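Probable primosomal replication protein n (Ralstonia solanacearum, PDB 4FDB) probably binds single-stranded DNA as a homodimer and helps reload the replicative helicase at stalled replication forks by stabilising the PriA helicase on DNA. Local coordinates at residues V24-C29 with E51-G56; F76-H81 with V88-G93; L31-Q36 with R44-S49; I2-L7 with D72-L77. The protein carries 3 engineered substitutions. One frame throughout, in Å; residues are numbered along the deposited sequence.

Contact 1. Residues V24-C29 with E51-G56; sequences VPIVNC and EALGAG
Ile26 and Leu53 meet at a slant on one face of the antiparallel strand pair 25-29 and 51-55, with Ile26 CG2 4.1 Å from Leu53 CD1. The other branch of Ile26, with CG1 anti to the carbonyl carbon (chi1 -54°) and a bend at chi2 (-72°), brings CD1 to 3.5 Å from Ala55 CB. Farther along this face Asn28 and Leu53 run side by side, and Asn28 ND2 lies 3.9 Å from Leu53 CB. The Asn28 amide is held at both ends: OD1 is hydrogen-bonded to Arg18, and ND2 donates to a water 2.9 Å away. On the reverse face, Cys29 SG touches Ala52 CB at 3.8 Å, while Val27 and Cys29 are covered by helix 57-62. Gly56, the N-cap of that helix, still belongs to the pairing, its N donating to Pro25 O (2.9 Å). The two strands form a hairpin of the OB fold typical of single-strand-binding proteins. Backbone bonds run its whole length, and at the Cys29 end the water also donates to Glu51 OE1 and Ala52 O. Gripped by Arg18 and water, the Asn28 amide is probably fixed in rotation, while Ala52 O takes two donors, the water and Cys29 N.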
loop_
_atom_site.group_PDB
_atom_site.type_symbol
_atom_site.label_atom_id
_atom_site.label_comp_id
_atom_site.label_asym_id
_atom_site.label_seq_id
_atom_site.Cartn_x
_atom_site.Cartn_y
_atom_site.Cartn_z
ATOM N N VAL A 24 9.146 -0.526 -23.030
ATOM C CA VAL A 24 9.083 0.326 -21.853
ATOM C C VAL A 24 10.019 -0.205 -20.771
ATOM O O VAL A 24 9.909 -1.359 -20.361
ATOM C CB VAL A 24 7.648 0.412 -21.296
ATOM C CG1 VAL A 24 7.623 1.277 -20.051
ATOM C CG2 VAL A 24 6.713 0.967 -22.365
ATOM N N PRO A 25 10.951 0.639 -20.296
ATOM C CA PRO A 25 11.866 0.145 -19.263
ATOM C C PRO A 25 11.210 0.030 -17.898
ATOM O O PRO A 25 10.395 0.872 -17.533
ATOM C CB PRO A 25 12.960 1.218 -19.212
ATOM C CG PRO A 25 12.323 2.457 -19.718
ATOM C CD PRO A 25 11.234 2.030 -20.686
ATOM N N ILE A 26 11.605 -0.995 -17.150
ATOM C CA ILE A 26 11.134 -1.201 -15.787
ATOM C C ILE A 26 12.324 -1.445 -14.890
ATOM O O ILE A 26 13.182 -2.256 -15.224
ATOM C CB ILE A 26 10.322 -2.489 -15.697
ATOM C CG1 ILE A 26 9.195 -2.495 -16.730
ATOM C CG2 ILE A 26 9.823 -2.700 -14.269
ATOM C CD1 ILE A 26 8.090 -1.551 -16.412
ATOM N N VAL A 27 12.364 -0.760 -13.753
ATOM C CA VAL A 27 13.336 -1.076 -12.707
ATOM C C VAL A 27 12.582 -1.535 -11.465
ATOM O O VAL A 27 11.831 -0.767 -10.872
ATOM C CB VAL A 27 14.262 0.125 -12.382
ATOM C CG1 VAL A 27 15.074 -0.134 -11.111
ATOM C CG2 VAL A 27 15.205 0.402 -13.555
ATOM N N ASN A 28 12.761 -2.803 -11.110
ATOM C CA ASN A 28 12.239 -3.343 -9.864
ATOM C C ASN A 28 13.170 -3.003 -8.718
ATOM O O ASN A 28 14.384 -3.037 -8.871
ATOM C CB ASN A 28 12.106 -4.854 -9.964
ATOM C CG ASN A 28 10.942 -5.270 -10.833
ATOM O OD1 ASN A 28 11.087 -5.440 -12.039
ATOM N ND2 ASN A 28 9.777 -5.435 -10.220
ATOM N N CYS A 29 12.605 -2.683 -7.567
ATOM C CA CYS A 29 13.448 -2.384 -6.419
ATOM C C CYS A 29 12.782 -2.814 -5.128
ATOM O O CYS A 29 11.634 -3.266 -5.123
ATOM C CB CYS A 29 13.811 -0.903 -6.393
ATOM S SG CYS A 29 12.415 0.203 -6.285
ATOM N N GLU A 51 8.202 -4.424 -2.159
ATOM C CA GLU A 51 8.669 -4.437 -3.535
ATOM C C GLU A 51 8.043 -3.283 -4.295
ATOM O O GLU A 51 6.848 -3.020 -4.166
ATOM C CB GLU A 51 8.307 -5.772 -4.203
ATOM C CG GLU A 51 9.078 -6.965 -3.635
ATOM C CD GLU A 51 10.515 -7.050 -4.145
ATOM O OE1 GLU A 51 10.870 -6.286 -5.073
ATOM O OE2 GLU A 51 11.294 -7.882 -3.620
ATOM N N ALA A 52 8.853 -2.582 -5.086
ATOM C CA ALA A 52 8.361 -1.452 -5.854
ATOM C C ALA A 52 8.908 -1.542 -7.266
ATOM O O ALA A 52 9.770 -2.382 -7.564
ATOM C CB ALA A 52 8.778 -0.129 -5.202
ATOM N N LEU A 53 8.400 -0.687 -8.136
ATOM C CA LEU A 53 8.977 -0.580 -9.465
ATOM C C LEU A 53 8.695 0.781 -10.061
ATOM O O LEU A 53 7.733 1.453 -9.689
ATOM C CB LEU A 53 8.499 -1.716 -10.376
ATOM C CG LEU A 53 7.065 -1.765 -10.900
ATOM C CD1 LEU A 53 6.856 -0.827 -12.098
ATOM C CD2 LEU A 53 6.732 -3.182 -11.304
ATOM N N GLY A 54 9.556 1.189 -10.983
ATOM C CA GLY A 54 9.331 2.389 -11.756
ATOM C C GLY A 54 9.344 2.003 -13.218
ATOM O O GLY A 54 10.158 1.182 -13.632
ATOM N N ALA A 55 8.432 2.586 -13.994
ATOM C CA ALA A 55 8.350 2.317 -15.422
ATOM C C ALA A 55 8.548 3.594 -16.208
ATOM O O ALA A 55 8.216 4.678 -15.731
ATOM C CB ALA A 55 6.990 1.723 -15.772
ATOM N N GLY A 56 9.067 3.466 -17.423
ATOM C CA GLY A 56 9.242 4.623 -18.281
ATOM C C GLY A 56 10.282 5.554 -17.696
ATOM O O GLY A 56 11.335 5.103 -17.242
HETATM O O HOH W 1 9.675 -5.313 -7.292
#

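Contact 2. Residues F76-H81 with V88-G93; sequences FLARKH and VFHISG
Phe76 O receives the backbone N of His90 at 2.8 Å, approached nearly in line with its C=O bond although the N-H itself is bent away (145°), and the edge of the Phe89 ring comes up to the same oxygen through CD1. The return bond from Phe76 N to His90 O makes this a hydrogen-bonded antiparallel pair, and Ala78 and Val88 repeat the pattern. Above the first pair the side chains are layered. CB of His90 stands over one face of the Phe76 ring, 3.6 Å from its centroid, and the two rings are nearly parallel, their planes 19° apart, but slid so far that they barely overlap. Phe76 reaches this place because its CG sits between the backbone N and the carbonyl carbon (chi1 61°), which folds the ring across the neighbouring strand. Beyond it, Ala78 CB packs 3.7 Å from His90 NE2. A water in the plane of the imidazole lies 2.7 Å from NE2 and donates to Arg79 O. At the end of the hairpin Lys80 crosses Val88 at about a right angle, CD lying 4.0 Å from Val88 CB. Glu39 and Arg44 of the second subunit border the patch on its Phe76 and Ala78 side. CB over the Phe76 face, the Ala78 methyl and the water at NE2 together probably limit rotation of the imidazole where strands 70-79 and 87-96 of the OB fold join.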
loop_
_atom_site.group_PDB
_atom_site.type_symbol
_atom_site.label_atom_id
_atom_site.label_comp_id
_atom_site.label_asym_id
_atom_site.label_seq_id
_atom_site.Cartn_x
_atom_site.Cartn_y
_atom_site.Cartn_z
ATOM N N PHE A 76 0.920 3.843 -6.796
ATOM C CA PHE A 76 -0.256 2.999 -6.590
ATOM C C PHE A 76 0.133 1.550 -6.404
ATOM O O PHE A 76 1.228 1.154 -6.762
ATOM C CB PHE A 76 -1.232 3.142 -7.763
ATOM C CG PHE A 76 -0.665 2.725 -9.106
ATOM C CD1 PHE A 76 -0.893 1.447 -9.608
ATOM C CD2 PHE A 76 0.055 3.627 -9.882
ATOM C CE1 PHE A 76 -0.402 1.070 -10.863
ATOM C CE2 PHE A 76 0.557 3.258 -11.130
ATOM C CZ PHE A 76 0.345 1.979 -11.612
ATOM N N LEU A 77 -0.754 0.763 -5.798
ATOM C CA LEU A 77 -0.496 -0.664 -5.641
ATOM C C LEU A 77 -1.077 -1.442 -6.822
ATOM O O LEU A 77 -2.087 -1.052 -7.389
ATOM C CB LEU A 77 -1.147 -1.188 -4.362
ATOM C CG LEU A 77 -0.570 -0.613 -3.072
ATOM C CD1 LEU A 77 -1.348 -1.169 -1.875
ATOM C CD2 LEU A 77 0.909 -0.948 -2.956
ATOM N N ALA A 78 -0.445 -2.560 -7.164
ATOM C CA ALA A 78 -0.957 -3.437 -8.203
ATOM C C ALA A 78 -0.469 -4.846 -7.952
ATOM O O ALA A 78 0.357 -5.060 -7.077
ATOM C CB ALA A 78 -0.537 -2.955 -9.580
ATOM N N ARG A 79 -1.039 -5.805 -8.678
ATOM C CA ARG A 79 -0.590 -7.187 -8.615
ATOM C C ARG A 79 0.729 -7.328 -9.350
ATOM O O ARG A 79 0.928 -6.710 -10.400
ATOM C CB ARG A 79 -1.611 -8.117 -9.265
ATOM C CG ARG A 79 -2.701 -8.603 -8.350
ATOM C CD ARG A 79 -3.524 -9.691 -9.036
ATOM N NE ARG A 79 -4.612 -10.167 -8.188
ATOM C CZ ARG A 79 -5.870 -10.299 -8.595
ATOM N NH1 ARG A 79 -6.194 -9.991 -9.846
ATOM N NH2 ARG A 79 -6.802 -10.736 -7.756
ATOM N N LYS A 80 1.620 -8.146 -8.795
ATOM C CA LYS A 80 2.918 -8.429 -9.401
ATOM C C LYS A 80 2.739 -9.010 -10.803
ATOM O O LYS A 80 3.334 -8.524 -11.769
ATOM C CB LYS A 80 3.690 -9.419 -8.522
ATOM C CG LYS A 80 5.186 -9.498 -8.790
ATOM C CD LYS A 80 5.905 -8.298 -8.210
ATOM C CE LYS A 80 7.418 -8.475 -8.241
ATOM N NZ LYS A 80 8.123 -7.272 -7.702
ATOM N N HIS A 81 1.917 -10.052 -10.897
ATOM C CA HIS A 81 1.508 -10.628 -12.177
ATOM C C HIS A 81 0.449 -11.708 -11.975
ATOM O O HIS A 81 -0.388 -11.610 -11.077
ATOM C CB HIS A 81 2.705 -11.202 -12.942
ATOM C CG HIS A 81 3.572 -12.101 -12.119
ATOM N ND1 HIS A 81 3.151 -13.336 -11.673
ATOM C CD2 HIS A 81 4.834 -11.942 -11.656
ATOM C CE1 HIS A 81 4.119 -13.902 -10.975
ATOM N NE2 HIS A 81 5.151 -13.076 -10.950
ATOM N N VAL A 88 2.866 -5.087 -5.681
ATOM C CA VAL A 88 4.029 -4.276 -5.958
ATOM C C VAL A 88 3.610 -2.812 -5.915
ATOM O O VAL A 88 2.512 -2.468 -6.353
ATOM C CB VAL A 88 4.637 -4.649 -7.328
ATOM C CG1 VAL A 88 3.604 -4.511 -8.445
ATOM C CG2 VAL A 88 5.863 -3.803 -7.628
ATOM N N PHE A 89 4.476 -1.962 -5.369
ATOM C CA PHE A 89 4.259 -0.519 -5.326
ATOM C C PHE A 89 4.773 0.121 -6.623
ATOM O O PHE A 89 5.979 0.216 -6.834
ATOM C CB PHE A 89 4.996 0.034 -4.097
ATOM C CG PHE A 89 4.934 1.545 -3.929
ATOM C CD1 PHE A 89 3.906 2.305 -4.469
ATOM C CD2 PHE A 89 5.917 2.193 -3.187
ATOM C CE1 PHE A 89 3.868 3.690 -4.287
ATOM C CE2 PHE A 89 5.896 3.572 -3.008
ATOM C CZ PHE A 89 4.866 4.325 -3.555
ATOM N N HIS A 90 3.860 0.544 -7.495
ATOM C CA HIS A 90 4.263 1.253 -8.713
ATOM C C HIS A 90 4.501 2.716 -8.382
ATOM O O HIS A 90 3.585 3.426 -7.983
ATOM C CB HIS A 90 3.176 1.163 -9.789
ATOM C CG HIS A 90 3.073 -0.175 -10.447
ATOM N ND1 HIS A 90 3.251 -0.350 -11.803
ATOM C CD2 HIS A 90 2.766 -1.395 -9.948
ATOM C CE1 HIS A 90 3.077 -1.621 -12.109
ATOM N NE2 HIS A 90 2.774 -2.278 -11.002
ATOM N N ILE A 91 5.730 3.186 -8.558
ATOM C CA ILE A 91 6.047 4.549 -8.192
ATOM C C ILE A 91 5.751 5.471 -9.353
ATOM O O ILE A 91 6.264 5.274 -10.453
ATOM C CB ILE A 91 7.536 4.668 -7.809
ATOM C CG1 ILE A 91 7.820 3.759 -6.609
ATOM C CG2 ILE A 91 7.884 6.105 -7.496
ATOM C CD1 ILE A 91 9.317 3.509 -6.375
ATOM N N SER A 92 4.906 6.471 -9.128
ATOM C CA SER A 92 4.584 7.390 -10.211
ATOM C C SER A 92 5.267 8.739 -10.019
ATOM O O SER A 92 5.348 9.545 -10.948
ATOM C CB SER A 92 3.071 7.564 -10.350
ATOM O OG SER A 92 2.519 8.132 -9.182
ATOM N N GLY A 93 5.753 8.987 -8.811
ATOM C CA GLY A 93 6.423 10.242 -8.521
ATOM C C GLY A 93 7.429 10.060 -7.411
ATOM O O GLY A 93 7.207 9.297 -6.473
HETATM O O HOH W 2 2.642 -4.955 -11.554
#

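Contact 3. Residues L31-Q36 with R44-S49; sequences LSYSGQ and RQVEFS
Tyr33 and Phe48 form a hydrogen-bonded pair in the beta hairpin of strands 25-37 and 44-55, part of the OB fold. Their backbones are joined both ways, and Tyr33 N reaches Phe48 O at 2.7 Å. The two side chains share a face but leave the backbone differently. In Tyr33, CG is anti to the backbone N (chi1 176°), whereas Phe48 holds CG between its backbone N and carbonyl carbon (chi1 63°), bringing the ring across under its partner. The result is a CH-pi contact, with Tyr33 CB standing over the face of the Phe48 ring, 3.9 Å from its centroid. The rings themselves are inclined by 26° and slid apart, meeting where Tyr33 CD2 lies 3.6 Å from Phe48 CE2. Val46 completes this apolar row: its CG1 lies in the plane of the Phe48 ring at the edge, and it also touches Tyr33 CE2. The second subunit covers the row: Ile2, Asn3 and Leu77 of that chain pack on Tyr33, Phe48 and Val46 respectively, and the tyrosine hydroxyl is hydrogen-bonded to Ala1 O of that chain.

The reverse face is polar and more exposed. Gln36 and Gln45 run side by side there, and Ser34 lies against the extended chain of Glu47. Gly35 is a tight point on the tyrosine side, its CA 3.4 Å from Tyr33 OH. Its backbone is paired with Val46 in both directions, and Val46 N approaches Gly35 O at 2.8 Å from well above the carbonyl plane.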
loop_
_atom_site.group_PDB
_atom_site.type_symbol
_atom_site.label_atom_id
_atom_site.label_comp_id
_atom_site.label_asym_id
_atom_site.label_seq_id
_atom_site.Cartn_x
_atom_site.Cartn_y
_atom_site.Cartn_z
ATOM N N LEU A 31 12.143 -1.364 -1.215
ATOM C CA LEU A 31 12.167 -0.200 -0.327
ATOM C C LEU A 31 11.983 -0.647 1.108
ATOM O O LEU A 31 11.320 -1.636 1.371
ATOM C CB LEU A 31 11.029 0.756 -0.685
ATOM C CG LEU A 31 11.061 1.262 -2.122
ATOM C CD1 LEU A 31 9.831 2.109 -2.387
ATOM C CD2 LEU A 31 12.328 2.070 -2.372
ATOM N N SER A 32 12.567 0.089 2.043
ATOM C CA SER A 32 12.446 -0.251 3.451
ATOM C C SER A 32 11.862 0.943 4.149
ATOM O O SER A 32 12.438 2.037 4.090
ATOM C CB SER A 32 13.834 -0.516 4.048
ATOM O OG SER A 32 13.755 -0.684 5.454
ATOM N N TYR A 33 10.731 0.730 4.814
ATOM C CA TYR A 33 10.084 1.759 5.604
ATOM C C TYR A 33 10.357 1.567 7.091
ATOM O O TYR A 33 10.266 0.455 7.625
ATOM C CB TYR A 33 8.552 1.771 5.366
ATOM C CG TYR A 33 7.864 2.779 6.266
ATOM C CD1 TYR A 33 7.737 4.107 5.884
ATOM C CD2 TYR A 33 7.392 2.412 7.528
ATOM C CE1 TYR A 33 7.150 5.039 6.733
ATOM C CE2 TYR A 33 6.799 3.334 8.367
ATOM C CZ TYR A 33 6.693 4.646 7.967
ATOM O OH TYR A 33 6.108 5.558 8.817
ATOM N N SER A 34 10.656 2.669 7.773
ATOM C CA SER A 34 10.800 2.666 9.225
ATOM C C SER A 34 10.286 3.978 9.816
ATOM O O SER A 34 10.853 5.047 9.582
ATOM C CB SER A 34 12.258 2.442 9.625
ATOM O OG SER A 34 13.093 3.439 9.065
ATOM N N GLY A 35 9.215 3.896 10.594
ATOM C CA GLY A 35 8.578 5.089 11.102
ATOM C C GLY A 35 7.536 4.787 12.149
ATOM O O GLY A 35 7.583 3.761 12.822
ATOM N N GLN A 36 6.601 5.712 12.293
ATOM C CA GLN A 36 5.600 5.623 13.333
ATOM C C GLN A 36 4.268 5.864 12.675
ATOM O O GLN A 36 4.138 6.746 11.835
ATOM C CB GLN A 36 5.819 6.696 14.399
ATOM C CG GLN A 36 7.171 6.649 15.090
ATOM C CD GLN A 36 7.108 7.174 16.513
ATOM O OE1 GLN A 36 6.054 7.137 17.153
ATOM N NE2 GLN A 36 8.239 7.660 17.019
ATOM N N ARG A 44 2.495 3.734 17.296
ATOM C CA ARG A 44 3.304 2.529 17.292
ATOM C C ARG A 44 4.355 2.585 16.201
ATOM O O ARG A 44 4.158 3.207 15.157
ATOM C CB ARG A 44 2.429 1.290 17.100
ATOM C CG ARG A 44 1.749 1.213 15.745
ATOM C CD ARG A 44 1.046 -0.119 15.581
ATOM N NE ARG A 44 1.531 -0.858 14.420
ATOM C CZ ARG A 44 1.224 -2.127 14.165
ATOM N NH1 ARG A 44 0.439 -2.799 14.996
ATOM N NH2 ARG A 44 1.707 -2.724 13.084
ATOM N N GLN A 45 5.473 1.926 16.456
ATOM C CA GLN A 45 6.517 1.810 15.463
ATOM C C GLN A 45 6.055 0.870 14.373
ATOM O O GLN A 45 5.369 -0.120 14.628
ATOM C CB GLN A 45 7.809 1.300 16.095
ATOM C CG GLN A 45 8.283 2.150 17.255
ATOM C CD GLN A 45 8.208 3.633 16.947
ATOM O OE1 GLN A 45 7.392 4.354 17.523
ATOM N NE2 GLN A 45 9.058 4.095 16.036
ATOM N N VAL A 46 6.409 1.206 13.145
ATOM C CA VAL A 46 6.085 0.375 12.001
ATOM C C VAL A 46 7.357 0.208 11.197
ATOM O O VAL A 46 8.052 1.189 10.936
ATOM C CB VAL A 46 4.999 1.033 11.123
ATOM C CG1 VAL A 46 4.813 0.260 9.811
ATOM C CG2 VAL A 46 3.680 1.127 11.889
ATOM N N GLU A 47 7.685 -1.031 10.836
ATOM C CA GLU A 47 8.813 -1.270 9.940
ATOM C C GLU A 47 8.479 -2.404 8.989
ATOM O O GLU A 47 8.021 -3.459 9.418
ATOM C CB GLU A 47 10.083 -1.609 10.725
ATOM C CG GLU A 47 10.563 -0.484 11.640
ATOM C CD GLU A 47 11.908 -0.762 12.290
ATOM O OE1 GLU A 47 12.518 -1.820 11.995
ATOM O OE2 GLU A 47 12.350 0.077 13.108
ATOM N N PHE A 48 8.702 -2.186 7.705
ATOM C CA PHE A 48 8.496 -3.236 6.719
ATOM C C PHE A 48 9.303 -2.922 5.475
ATOM O O PHE A 48 9.797 -1.800 5.301
ATOM C CB PHE A 48 6.993 -3.376 6.365
ATOM C CG PHE A 48 6.393 -2.150 5.728
ATOM C CD1 PHE A 48 6.366 -2.009 4.341
ATOM C CD2 PHE A 48 5.830 -1.154 6.510
ATOM C CE1 PHE A 48 5.813 -0.883 3.748
ATOM C CE2 PHE A 48 5.282 -0.024 5.919
ATOM C CZ PHE A 48 5.262 0.108 4.545
ATOM N N SER A 49 9.428 -3.915 4.603
ATOM C CA SER A 49 10.002 -3.687 3.290
ATOM C C SER A 49 8.922 -3.971 2.258
ATOM O O SER A 49 7.998 -4.745 2.521
ATOM C CB SER A 49 11.201 -4.592 3.071
ATOM O OG SER A 49 12.240 -4.231 3.971
#

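Contact 4. Residues I2-L7 with D72-L77; sequences INRLQL and DCVGFL. Engineered in segment 72-77: Asp72 (natural residue Glu).
Asn3 grips the backbone of Leu77 with both ends of its amide: ND2 donates to Leu77 O at 2.8 Å, in the plane of the amide and on a carbonyl lone pair, and OD1 accepts Leu77 N at 3.0 Å. CG of Asn3 is anti to the backbone N (chi1 164°), which lays the amide alongside the opposite strand, its plane turned 88° from the Phe76 ring. The side chain thereby takes the part of a strand neighbour where the backbone pairing of Leu5 with Gly75 and Leu7 with Cys73 has ended. This grip and the backbone bonds make the tight part of the contact, together with the buried Leu5, Leu7 and Cys73 on one face; Leu77 CD2 only approaches Leu5 CD2. Gly75 pairs with Leu5 in both directions at backbone angles that suit glycine (phi 167°).

The other face is the solvent side, with Arg4 exposed and Gln6 and Val74 partly so. These three side chains point the same way, and the guanidinium of Arg4 has a weak hydrogen bond to Gln6 of the second subunit. The engineered Asp72 points away from strand 3-7, and its OD1 is hydrogen-bonded to His97 ND1. Strand 3-7 pairs antiparallel with a strand of the second subunit, carrying the sheet across the dimer. Within the chain, Phe89 of strand 87-96 covers Leu5 and Cys73, while Phe48 and Ile50 of strand 44-55 pack on Leu7.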
loop_
_atom_site.group_PDB
_atom_site.type_symbol
_atom_site.label_atom_id
_atom_site.label_comp_id
_atom_site.label_asym_id
_atom_site.label_seq_id
_atom_site.Cartn_x
_atom_site.Cartn_y
_atom_site.Cartn_z
ATOM N N ILE A 2 -9.915 5.593 -6.057
ATOM C CA ILE A 2 -8.581 5.991 -5.616
ATOM C C ILE A 2 -7.753 4.784 -5.179
ATOM O O ILE A 2 -8.256 3.838 -4.595
ATOM C CB ILE A 2 -8.592 7.082 -4.515
ATOM C CG1 ILE A 2 -7.201 7.721 -4.388
ATOM C CG2 ILE A 2 -9.014 6.508 -3.183
ATOM C CD1 ILE A 2 -7.135 8.875 -3.411
ATOM N N ASN A 3 -6.470 4.828 -5.518
ATOM C CA ASN A 3 -5.498 3.812 -5.123
ATOM C C ASN A 3 -4.210 4.589 -5.121
ATOM O O ASN A 3 -3.581 4.747 -6.164
ATOM C CB ASN A 3 -5.483 2.672 -6.153
ATOM C CG ASN A 3 -4.250 1.754 -6.043
ATOM O OD1 ASN A 3 -3.460 1.812 -5.093
ATOM N ND2 ASN A 3 -4.074 0.916 -7.057
ATOM N N ARG A 4 -3.837 5.105 -3.950
ATOM C CA ARG A 4 -2.671 5.995 -3.863
ATOM C C ARG A 4 -1.905 5.752 -2.582
ATOM O O ARG A 4 -2.457 5.892 -1.493
ATOM C CB ARG A 4 -3.135 7.456 -3.910
ATOM C CG ARG A 4 -2.010 8.485 -3.845
ATOM C CD ARG A 4 -2.512 9.871 -4.235
ATOM N NE ARG A 4 -1.435 10.857 -4.265
ATOM C CZ ARG A 4 -1.257 11.805 -3.347
ATOM N NH1 ARG A 4 -0.245 12.656 -3.457
ATOM N NH2 ARG A 4 -2.095 11.908 -2.323
ATOM N N LEU A 5 -0.632 5.394 -2.724
ATOM C CA LEU A 5 0.246 5.171 -1.592
ATOM C C LEU A 5 1.287 6.286 -1.573
ATOM O O LEU A 5 1.883 6.595 -2.606
ATOM C CB LEU A 5 0.963 3.824 -1.731
ATOM C CG LEU A 5 1.994 3.545 -0.618
ATOM C CD1 LEU A 5 1.295 3.467 0.736
ATOM C CD2 LEU A 5 2.788 2.265 -0.863
ATOM N N GLN A 6 1.472 6.903 -0.411
ATOM C CA GLN A 6 2.573 7.844 -0.195
ATOM C C GLN A 6 3.490 7.198 0.817
ATOM O O GLN A 6 3.040 6.763 1.863
ATOM C CB GLN A 6 2.053 9.144 0.396
ATOM C CG GLN A 6 1.040 9.886 -0.450
ATOM C CD GLN A 6 0.355 10.972 0.345
ATOM O OE1 GLN A 6 -0.692 10.747 0.954
ATOM N NE2 GLN A 6 0.956 12.157 0.363
ATOM N N LEU A 7 4.781 7.140 0.515
ATOM C CA LEU A 7 5.687 6.420 1.376
ATOM C C LEU A 7 7.036 7.113 1.338
ATOM O O LEU A 7 7.539 7.417 0.263
ATOM C CB LEU A 7 5.822 4.973 0.898
ATOM C CG LEU A 7 6.479 3.994 1.888
ATOM C CD1 LEU A 7 5.587 3.805 3.108
ATOM C CD2 LEU A 7 6.735 2.657 1.231
ATOM N N ASP A 72 11.072 10.093 -1.200
ATOM C CA ASP A 72 9.664 10.437 -0.973
ATOM C C ASP A 72 8.896 9.937 -2.177
ATOM O O ASP A 72 9.015 10.525 -3.248
ATOM C CB ASP A 72 9.510 11.959 -0.959
ATOM C CG ASP A 72 9.285 12.516 0.419
ATOM O OD1 ASP A 72 10.141 12.287 1.294
ATOM O OD2 ASP A 72 8.257 13.203 0.620
ATOM N N CYS A 73 8.115 8.866 -2.014
ATOM C CA CYS A 73 7.476 8.213 -3.155
ATOM C C CYS A 73 5.970 8.374 -3.137
ATOM O O CYS A 73 5.348 8.366 -2.071
ATOM C CB CYS A 73 7.740 6.712 -3.116
ATOM S SG CYS A 73 9.481 6.272 -2.957
ATOM N N VAL A 74 5.392 8.530 -4.319
ATOM C CA VAL A 74 3.950 8.389 -4.467
ATOM C C VAL A 74 3.684 7.388 -5.576
ATOM O O VAL A 74 4.521 7.154 -6.448
ATOM C CB VAL A 74 3.254 9.725 -4.768
ATOM C CG1 VAL A 74 3.256 10.620 -3.534
ATOM C CG2 VAL A 74 3.906 10.423 -5.952
ATOM N N GLY A 75 2.519 6.766 -5.539
ATOM C CA GLY A 75 2.171 5.874 -6.619
ATOM C C GLY A 75 0.986 5.047 -6.242
ATOM O O GLY A 75 0.140 5.504 -5.461
ATOM N N PHE A 76 0.920 3.843 -6.796
ATOM C CA PHE A 76 -0.256 2.999 -6.590
ATOM C C PHE A 76 0.133 1.550 -6.404
ATOM O O PHE A 76 1.228 1.154 -6.762
ATOM C CB PHE A 76 -1.232 3.142 -7.763
ATOM C CG PHE A 76 -0.665 2.725 -9.106
ATOM C CD1 PHE A 76 -0.893 1.447 -9.608
ATOM C CD2 PHE A 76 0.055 3.627 -9.882
ATOM C CE1 PHE A 76 -0.402 1.070 -10.863
ATOM C CE2 PHE A 76 0.557 3.258 -11.130
ATOM C CZ PHE A 76 0.345 1.979 -11.612
ATOM N N LEU A 77 -0.754 0.763 -5.798
ATOM C CA LEU A 77 -0.496 -0.664 -5.641
ATOM C C LEU A 77 -1.077 -1.442 -6.822
ATOM O O LEU A 77 -2.087 -1.052 -7.389
ATOM C CB LEU A 77 -1.147 -1.188 -4.362
ATOM C CG LEU A 77 -0.570 -0.613 -3.072
ATOM C CD1 LEU A 77 -1.348 -1.169 -1.875
ATOM C CD2 LEU A 77 0.909 -0.948 -2.956
#

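From the N terminus, strand 3-19 opens contact 4, whose second half comes only at 72-77, so this contact closes the longest loop. Contact 1 lies within that loop, joining the start of strand 25-37 to the end of strand 44-55, and contact 3 nests inside contact 1 toward the turn of the same hairpin, their centres about 22 Å apart. Contact 2 follows contacts 1 and 3 in series and begins on Phe76 and Leu77, where contact 4 ends. It pairs strand 70-79 with strand 87-96, which in turn borders strand 44-55 beside contact 1. Leu31 of contact 3 touches Ala52, Phe89, Ile91 and Cys73, bringing all four contacts together around one interior.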